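Long-range contacts in Lin1840 protein (Listeria innocua serovar 6a, PDB 4ZOC), which probably hydrolyses terminal, non-reducing beta-D-glucosyl residues to release beta-D-glucose, as a family 3 glycoside hydrolase involved in beta-1,2-glucan metabolism: residues 20-25 with 327-332; 85-90 with 131-136; 232-237 with 265-270. The protein carries 2 engineered substitutions. All blocks are in the same frame, centred on the assembly; numbering follows the deposited sequence.

Contact 1 of 3, residues 20-25 with 327-332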
loop_
_atom_site.group_PDB
_atom_site.type_symbol
_atom_site.label_atom_id
_atom_site.label_comp_id
_atom_site.label_asym_id
_atom_site.label_seq_id
_atom_site.Cartn_x
_atom_site.Cartn_y
_atom_site.Cartn_z
ATOM N N ALA A 20 -22.732 30.888 14.336
ATOM C CA ALA A 20 -22.836 29.886 15.379
ATOM C C ALA A 20 -23.709 28.707 15.013
ATOM O O ALA A 20 -23.508 27.587 15.560
ATOM C CB ALA A 20 -23.329 30.546 16.676
ATOM N N GLN A 21 -24.680 28.925 14.110
ATOM C CA GLN A 21 -25.533 27.848 13.631
ATOM C C GLN A 21 -24.631 26.737 13.035
ATOM O O GLN A 21 -25.043 25.602 13.003
ATOM C CB GLN A 21 -26.568 28.353 12.542
ATOM C CG GLN A 21 -27.619 27.348 12.126
ATOM C CD GLN A 21 -28.505 26.792 13.203
ATOM O OE1 GLN A 21 -29.055 25.703 13.037
ATOM N NE2 GLN A 21 -28.770 27.578 14.249
ATOM N N CYS A 22 -23.435 27.080 12.560
ATOM C CA CYS A 22 -22.504 26.152 11.943
ATOM C C CYS A 22 -21.505 25.496 12.913
ATOM O O CYS A 22 -20.504 24.933 12.454
ATOM C CB CYS A 22 -21.717 26.844 10.800
ATOM S SG CYS A 22 -22.813 27.476 9.504
ATOM N N LEU A 23 -21.801 25.552 14.222
ATOM C CA LEU A 23 -21.009 24.961 15.272
ATOM C C LEU A 23 -21.771 23.828 16.004
ATOM O O LEU A 23 -22.940 23.961 16.362
ATOM C CB LEU A 23 -20.628 26.012 16.252
ATOM C CG LEU A 23 -19.873 25.531 17.484
ATOM C CD1 LEU A 23 -18.470 25.102 17.169
ATOM C CD2 LEU A 23 -19.907 26.633 18.489
ATOM N N GLN A 24 -21.076 22.724 16.212
ATOM C CA GLN A 24 -21.559 21.607 17.023
ATOM C C GLN A 24 -20.695 21.413 18.260
ATOM O O GLN A 24 -19.455 21.388 18.172
ATOM C CB GLN A 24 -21.604 20.300 16.194
ATOM C CG GLN A 24 -22.239 19.134 16.891
ATOM C CD GLN A 24 -22.194 17.933 16.013
ATOM O OE1 GLN A 24 -21.087 17.414 15.682
ATOM N NE2 GLN A 24 -23.368 17.483 15.567
ATOM N N LEU A 25 -21.385 21.254 19.409
ATOM C CA LEU A 25 -20.746 21.116 20.719
ATOM C C LEU A 25 -21.179 19.895 21.489
ATOM O O LEU A 25 -22.288 19.425 21.305
ATOM C CB LEU A 25 -20.980 22.365 21.569
ATOM C CG LEU A 25 -20.496 23.625 20.964
ATOM C CD1 LEU A 25 -20.950 24.736 21.926
ATOM C CD2 LEU A 25 -19.010 23.697 20.782
ATOM N N GLU A 327 -26.068 29.635 2.650
ATOM C CA GLU A 327 -26.372 28.310 2.080
ATOM C C GLU A 327 -26.201 27.236 3.151
ATOM O O GLU A 327 -27.045 26.359 3.258
ATOM C CB GLU A 327 -25.523 28.020 0.804
ATOM C CG GLU A 327 -26.009 28.857 -0.398
ATOM C CD GLU A 327 -25.000 29.068 -1.514
ATOM O OE1 GLU A 327 -24.034 28.280 -1.636
ATOM O OE2 GLU A 327 -25.220 30.031 -2.305
ATOM N N ALA A 328 -25.143 27.327 3.926
ATOM C CA ALA A 328 -24.904 26.372 4.982
ATOM C C ALA A 328 -26.012 26.475 6.058
ATOM O O ALA A 328 -26.571 25.468 6.499
ATOM C CB ALA A 328 -23.534 26.605 5.627
ATOM N N VAL A 329 -26.354 27.696 6.434
ATOM C CA VAL A 329 -27.419 27.887 7.409
ATOM C C VAL A 329 -28.762 27.284 6.900
ATOM O O VAL A 329 -29.465 26.591 7.646
ATOM C CB VAL A 329 -27.538 29.376 7.822
ATOM C CG1 VAL A 329 -28.790 29.609 8.646
ATOM C CG2 VAL A 329 -26.306 29.838 8.560
ATOM N N LEU A 330 -29.142 27.562 5.653
ATOM C CA LEU A 330 -30.341 27.044 5.075
ATOM C C LEU A 330 -30.314 25.515 5.103
ATOM O O LEU A 330 -31.304 24.881 5.425
ATOM C CB LEU A 330 -30.529 27.520 3.653
ATOM C CG LEU A 330 -31.822 27.037 2.984
ATOM C CD1 LEU A 330 -33.092 27.329 3.774
ATOM C CD2 LEU A 330 -31.891 27.646 1.590
ATOM N N ARG A 331 -29.175 24.904 4.760
ATOM C CA ARG A 331 -29.126 23.446 4.910
ATOM C C ARG A 331 -29.386 22.902 6.362
ATOM O O ARG A 331 -30.154 21.908 6.559
ATOM C CB ARG A 331 -27.838 22.902 4.269
ATOM C CG ARG A 331 -27.850 23.035 2.756
ATOM C CD ARG A 331 -26.694 22.289 2.038
ATOM N NE ARG A 331 -25.417 22.922 2.240
ATOM C CZ ARG A 331 -24.843 23.825 1.438
ATOM N NH1 ARG A 331 -23.645 24.316 1.733
ATOM N NH2 ARG A 331 -25.445 24.199 0.322
ATOM N N MET A 332 -28.814 23.576 7.340
ATOM C CA MET A 332 -28.995 23.238 8.765
ATOM C C MET A 332 -30.486 23.365 9.135
ATOM O O MET A 332 -31.090 22.507 9.762
ATOM C CB MET A 332 -28.099 24.133 9.634
ATOM C CG MET A 332 -26.609 23.730 9.704
ATOM S SD MET A 332 -26.435 22.140 10.592
ATOM C CE MET A 332 -26.730 22.723 12.287
#
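Q21 meets M332 where the turn leading into the first strand of the TIM barrel packs against outer helix 322-338, a simple case of apolar packing without any hydrogen bond between the two segments. The methyl CE of M332 lies 3.4 Å from the backbone O of Q21 and 3.9 Å from its side-chain OE1. M332 reaches there because its chain folds twice, at chi2 (-67°) and again at chi3 (-74°), which brings the methyl to the backbone O of Q21. The Q21 side chain leans across it, with CG 4.1 Å from M332 CB. Beside this pair, C22 sets its SG 4.0 Å from A328 CB, while V329 CG2 stands 4.3 Å from the same sulfur and equally far from Q21 CB. A328 and M332 can work together because they lie one helical turn apart, their spacing fixed by the bond from M332 N to A328 O (3.1 Å). Further out, V329 packs on M13. The backbones of C22 and Q24 bond to E301, joining the first strand to strand 301-302, while M332 packs on V266 of strand 266-268. Q21 OE1, already beside the M332 methyl, has its hydrogen bond one turn further along the same helix, from K336 NZ.

Contact 2 of 3, residues 85-90 with 131-136; sequences PLVFMA and HHVTFS
M89 pairs with V133 and A90 with T134 in parallel register, and the chains are tied by A90 N to V133 O (2.9 Å) and F135 N to A90 O (3.0 Å). At the entry to the pairing, F88 O takes two N-H groups in succession, H132 N at 2.8 Å and V133 N at 3.1 Å, the latter in the carbonyl plane. The F88 side chain then comes against H132: its CB sits over one face of the imidazole, offset toward the rim, and the phenyl turns its edge to that face in an offset edge-to-face (T-shaped) pair with the planes at 85°, CD1 lying 3.6 Å from H132 CE1. V87 comes to the edge of the imidazole, CG2 near ND1. Strands 87-90 and 133-134 are neighbours in the TIM barrel, joined by a beta-alpha-beta crossover that contains helix 112-128. M89 and V133 turn their side chains to the same face and run side by side, and both also touch L233. Extended beyond CG, M89 crosses F135 at about a right angle and brings SD 3.6 Å from its CE1, an oblique Met-aromatic contact; F135 itself is the centre of an inverse gamma turn. On the other face, A90 CB rests over the H131 ring, 3.4 Å from ND1. H131 NE2 is bonded to Y96 OH, and a water in the imidazole plane bridges H131 ND1 to M89 O.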
loop_
_atom_site.group_PDB
_atom_site.type_symbol
_atom_site.label_atom_id
_atom_site.label_comp_id
_atom_site.label_asym_id
_atom_site.label_seq_id
_atom_site.Cartn_x
_atom_site.Cartn_y
_atom_site.Cartn_z
ATOM N N PRO A 85 -34.459 25.429 17.254
ATOM C CA PRO A 85 -34.049 24.350 18.140
ATOM C C PRO A 85 -32.741 23.732 17.714
ATOM O O PRO A 85 -32.361 23.826 16.547
ATOM C CB PRO A 85 -35.162 23.278 17.993
ATOM C CG PRO A 85 -36.205 23.910 17.208
ATOM C CD PRO A 85 -35.558 25.006 16.391
ATOM N N LEU A 86 -32.068 23.143 18.687
ATOM C CA LEU A 86 -30.862 22.338 18.452
ATOM C C LEU A 86 -31.161 21.047 17.755
ATOM O O LEU A 86 -32.212 20.427 17.960
ATOM C CB LEU A 86 -30.194 21.997 19.782
ATOM C CG LEU A 86 -29.508 23.166 20.489
ATOM C CD1 LEU A 86 -29.328 22.861 21.915
ATOM C CD2 LEU A 86 -28.173 23.460 19.837
ATOM N N VAL A 87 -30.204 20.595 16.932
ATOM C CA VAL A 87 -30.287 19.217 16.407
ATOM C C VAL A 87 -29.236 18.365 17.135
ATOM O O VAL A 87 -28.135 18.854 17.388
ATOM C CB VAL A 87 -30.141 19.132 14.818
ATOM C CG1 VAL A 87 -28.855 19.818 14.331
ATOM C CG2 VAL A 87 -30.318 17.690 14.394
ATOM N N PHE A 88 -29.633 17.151 17.549
ATOM C CA PHE A 88 -28.843 16.234 18.396
ATOM C C PHE A 88 -28.402 15.050 17.564
ATOM O O PHE A 88 -29.233 14.324 16.973
ATOM C CB PHE A 88 -29.715 15.728 19.558
ATOM C CG PHE A 88 -29.941 16.761 20.651
ATOM C CD1 PHE A 88 -30.859 17.816 20.469
ATOM C CD2 PHE A 88 -29.186 16.711 21.819
ATOM C CE1 PHE A 88 -31.007 18.758 21.461
ATOM C CE2 PHE A 88 -29.353 17.635 22.843
ATOM C CZ PHE A 88 -30.252 18.685 22.649
ATOM N N MET A 89 -27.101 14.844 17.536
ATOM C CA MET A 89 -26.497 13.781 16.771
ATOM C C MET A 89 -25.660 12.861 17.658
ATOM O O MET A 89 -25.149 13.275 18.734
ATOM C CB MET A 89 -25.585 14.404 15.728
ATOM C CG MET A 89 -26.193 15.539 14.945
ATOM S SD MET A 89 -25.396 15.830 13.364
ATOM C CE MET A 89 -26.188 17.362 12.938
ATOM N N ALA A 90 -25.524 11.598 17.225
ATOM C CA ALA A 90 -24.785 10.653 18.078
ATOM C C ALA A 90 -24.195 9.534 17.248
ATOM O O ALA A 90 -24.622 9.296 16.114
ATOM C CB ALA A 90 -25.725 10.076 19.120
ATOM N N HIS A 131 -32.030 11.322 20.431
ATOM C CA HIS A 131 -31.138 11.553 19.292
ATOM C C HIS A 131 -31.874 11.653 17.963
ATOM O O HIS A 131 -32.697 10.834 17.660
ATOM C CB HIS A 131 -30.120 10.409 19.203
ATOM C CG HIS A 131 -29.339 10.182 20.465
ATOM N ND1 HIS A 131 -28.419 11.085 20.960
ATOM C CD2 HIS A 131 -29.390 9.173 21.365
ATOM C CE1 HIS A 131 -27.913 10.629 22.086
ATOM N NE2 HIS A 131 -28.501 9.478 22.360
ATOM N N HIS A 132 -31.467 12.623 17.132
ATOM C CA HIS A 132 -32.100 12.913 15.836
ATOM C C HIS A 132 -31.334 12.341 14.662
ATOM O O HIS A 132 -31.942 12.070 13.642
ATOM C CB HIS A 132 -32.188 14.387 15.558
ATOM C CG HIS A 132 -32.852 15.142 16.678
ATOM N ND1 HIS A 132 -32.565 16.450 16.960
ATOM C CD2 HIS A 132 -33.786 14.753 17.576
ATOM C CE1 HIS A 132 -33.262 16.838 18.023
ATOM N NE2 HIS A 132 -34.036 15.844 18.400
ATOM N N VAL A 133 -30.013 12.274 14.770
ATOM C CA VAL A 133 -29.122 11.804 13.699
ATOM C C VAL A 133 -28.131 10.797 14.223
ATOM O O VAL A 133 -27.602 10.968 15.312
ATOM C CB VAL A 133 -28.217 13.017 13.178
ATOM C CG1 VAL A 133 -27.286 12.660 12.045
ATOM C CG2 VAL A 133 -29.055 14.177 12.750
ATOM N N THR A 134 -27.829 9.778 13.421
ATOM C CA THR A 134 -26.684 8.946 13.721
ATOM C C THR A 134 -25.599 9.052 12.680
ATOM O O THR A 134 -25.894 9.104 11.477
ATOM C CB THR A 134 -27.081 7.459 13.877
ATOM O OG1 THR A 134 -25.901 6.693 14.165
ATOM C CG2 THR A 134 -27.740 6.831 12.577
ATOM N N PHE A 135 -24.362 8.932 13.159
ATOM C CA PHE A 135 -23.170 8.958 12.317
ATOM C C PHE A 135 -22.884 7.552 11.760
ATOM O O PHE A 135 -21.871 6.895 12.130
ATOM C CB PHE A 135 -22.024 9.491 13.082
ATOM C CG PHE A 135 -22.206 10.945 13.620
ATOM C CD1 PHE A 135 -22.687 12.008 12.736
ATOM C CD2 PHE A 135 -21.885 11.251 14.952
ATOM C CE1 PHE A 135 -22.823 13.254 13.210
ATOM C CE2 PHE A 135 -21.943 12.559 15.391
ATOM C CZ PHE A 135 -22.403 13.544 14.503
ATOM N N SER A 136 -23.818 7.080 10.958
ATOM C CA SER A 136 -23.804 5.768 10.352
ATOM C C SER A 136 -24.718 5.810 9.132
ATOM O O SER A 136 -25.670 6.594 9.096
ATOM C CB SER A 136 -24.297 4.702 11.367
ATOM O OG SER A 136 -24.515 3.423 10.806
HETATM O O HOH W 1 -26.898 13.680 20.859
#

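Contact 3 of 3, residues 232-237 with 265-270. Engineered in segment 265-270: A270 (natural residue Asp).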
loop_
_atom_site.group_PDB
_atom_site.type_symbol
_atom_site.label_atom_id
_atom_site.label_comp_id
_atom_site.label_asym_id
_atom_site.label_seq_id
_atom_site.Cartn_x
_atom_site.Cartn_y
_atom_site.Cartn_z
ATOM N N LYS A 232 -29.565 11.521 4.818
ATOM C CA LYS A 232 -29.694 12.960 5.035
ATOM C C LYS A 232 -28.448 13.763 5.140
ATOM O O LYS A 232 -28.446 14.918 4.695
ATOM C CB LYS A 232 -30.634 13.243 6.191
ATOM C CG LYS A 232 -32.106 12.913 5.827
ATOM C CD LYS A 232 -32.690 14.071 5.075
ATOM C CE LYS A 232 -34.091 13.918 4.581
ATOM N NZ LYS A 232 -34.358 15.135 3.732
ATOM N N LEU A 233 -27.384 13.231 5.770
ATOM C CA LEU A 233 -26.152 13.976 5.971
ATOM C C LEU A 233 -24.946 13.187 5.415
ATOM O O LEU A 233 -25.046 11.980 5.227
ATOM C CB LEU A 233 -25.869 14.229 7.453
ATOM C CG LEU A 233 -26.829 15.154 8.236
ATOM C CD1 LEU A 233 -28.057 14.416 8.710
ATOM C CD2 LEU A 233 -26.067 15.782 9.414
ATOM N N VAL A 234 -23.856 13.873 5.171
ATOM C CA VAL A 234 -22.569 13.276 4.881
ATOM C C VAL A 234 -21.548 13.870 5.824
ATOM O O VAL A 234 -21.616 15.057 6.147
ATOM C CB VAL A 234 -22.183 13.507 3.418
ATOM C CG1 VAL A 234 -20.775 12.974 3.097
ATOM C CG2 VAL A 234 -23.180 12.820 2.537
ATOM N N MET A 235 -20.560 13.079 6.244
ATOM C CA MET A 235 -19.502 13.576 7.120
ATOM C C MET A 235 -18.165 13.495 6.379
ATOM O O MET A 235 -17.932 12.524 5.635
ATOM C CB MET A 235 -19.402 12.716 8.415
ATOM C CG MET A 235 -18.251 13.075 9.334
ATOM S SD MET A 235 -17.984 11.928 10.683
ATOM C CE MET A 235 -19.494 12.193 11.626
ATOM N N THR A 236 -17.320 14.519 6.536
ATOM C CA THR A 236 -15.971 14.518 5.870
ATOM C C THR A 236 -15.012 13.476 6.464
ATOM O O THR A 236 -15.288 12.947 7.555
ATOM C CB THR A 236 -15.313 15.897 5.976
ATOM O OG1 THR A 236 -14.826 16.138 7.322
ATOM C CG2 THR A 236 -16.268 16.986 5.442
ATOM N N ALA A 237 -13.914 13.178 5.729
ATOM C CA ALA A 237 -12.907 12.249 6.234
ATOM C C ALA A 237 -11.675 13.010 6.782
ATOM O O ALA A 237 -11.381 14.123 6.380
ATOM C CB ALA A 237 -12.461 11.327 5.076
ATOM N N GLY A 265 -27.710 18.098 1.401
ATOM C CA GLY A 265 -27.881 18.130 2.809
ATOM C C GLY A 265 -26.641 18.671 3.527
ATOM O O GLY A 265 -25.700 19.255 2.936
ATOM N N VAL A 266 -26.698 18.562 4.867
ATOM C CA VAL A 266 -25.666 19.062 5.737
ATOM C C VAL A 266 -24.405 18.203 5.486
ATOM O O VAL A 266 -24.470 16.995 5.569
ATOM C CB VAL A 266 -26.111 19.060 7.202
ATOM C CG1 VAL A 266 -24.938 19.336 8.165
ATOM C CG2 VAL A 266 -27.263 20.088 7.393
ATOM N N LEU A 267 -23.288 18.873 5.182
ATOM C CA LEU A 267 -21.958 18.237 5.216
ATOM C C LEU A 267 -21.333 18.649 6.568
ATOM O O LEU A 267 -21.120 19.880 6.852
ATOM C CB LEU A 267 -21.139 18.655 3.979
ATOM C CG LEU A 267 -19.712 18.094 3.881
ATOM C CD1 LEU A 267 -19.731 16.558 3.796
ATOM C CD2 LEU A 267 -18.969 18.701 2.752
ATOM N N ILE A 268 -21.118 17.675 7.456
ATOM C CA ILE A 268 -20.519 17.893 8.789
ATOM C C ILE A 268 -19.086 17.390 8.765
ATOM O O ILE A 268 -18.763 16.381 8.104
ATOM C CB ILE A 268 -21.385 17.136 9.912
ATOM C CG1 ILE A 268 -20.850 17.472 11.328
ATOM C CG2 ILE A 268 -21.430 15.625 9.660
ATOM C CD1 ILE A 268 -21.629 16.759 12.493
ATOM N N SER A 269 -18.207 18.106 9.426
ATOM C CA SER A 269 -16.852 17.654 9.599
ATOM C C SER A 269 -16.764 16.480 10.496
ATOM O O SER A 269 -17.525 16.356 11.452
ATOM C CB SER A 269 -15.941 18.784 10.131
ATOM O OG SER A 269 -16.042 19.004 11.552
ATOM N N ALA A 270 -15.787 15.599 10.236
ATOM C CA ALA A 270 -15.327 14.704 11.270
ATOM C C ALA A 270 -14.779 15.548 12.452
ATOM O O ALA A 270 -14.521 16.795 12.297
ATOM C CB ALA A 270 -14.306 13.724 10.717
HETATM O O HOH W 2 -29.117 17.327 6.026
#
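T236 OG1 has two partners: the backbone N of A270 donates to it at 3.1 Å, in a nearly straight bond, and T247 OG1 forms a second hydrogen bond to it from outside the two segments. The hydroxyl reaches A270 because chi1 (74°) places it between the backbone N and the carbonyl carbon, and the same rotation sends CG2 against the L267 side chain, which it meets at about a right angle. The bond from A270 N to this side-chain oxygen is the next link after the one from T236 N to I268 O (2.8 Å). Earlier in the parallel strands, I268 N bonds to V234 O (3.0 Å) and V234 N to V266 O (3.2 Å), and in all three backbone bonds the donor sits almost along the C=O axis. At the far end, where the chains part, a water spans the gap from K232 O to V266 N.

Side chains pack in register on both faces. L233 lies alongside V266, and M235 CB touches I268 CG2 at 3.8 Å; on the reverse face V234 CG1 meets L267 CD1 at the same separation. The extended chi1 and chi2 of M235 carry SD to A270, and the bend at chi3 then turns CE aside. Residue 270 is an engineered alanine in place of the natural aspartate; its CB comes within 3.4 Å of T236 O, a buried oxygen that has no polar partner in the model. S269 OG donates to A270 O from above the carbonyl plane and is also bonded to M302 N. The side chain of A270 lies about 7 Å from a bound beta-D-glucopyranose, and the residue directly precedes W271 of the sugar pocket, matching the usual layout of a TIM barrel, whose active site gathers at the C-terminal ends of its parallel strands.

How the contacts relate
All three contacts belong to one TIM barrel, their centres about 13 Å (contacts 1 and 2) and about 12 Å (contacts 1 and 3, contacts 2 and 3) apart. Contacts 2 and 3 follow each other along the chain, both nested inside the long loop that contact 1 closes. In the interior, Q24 joins the sets, NE2 lying 3.4 Å from M89 SD and OE1 3.3 Å from I268 CD1, while F135 CD1 packs 3.4 Å from M235 CE. Outside, R331 O sits 3.5 Å from V266 CG2. Toward the sugar, the side chains of F135 and A270 lie about 8 Å and about 7 Å from a bound glucose; contact 1 lies away from the sugar and magnesium sites.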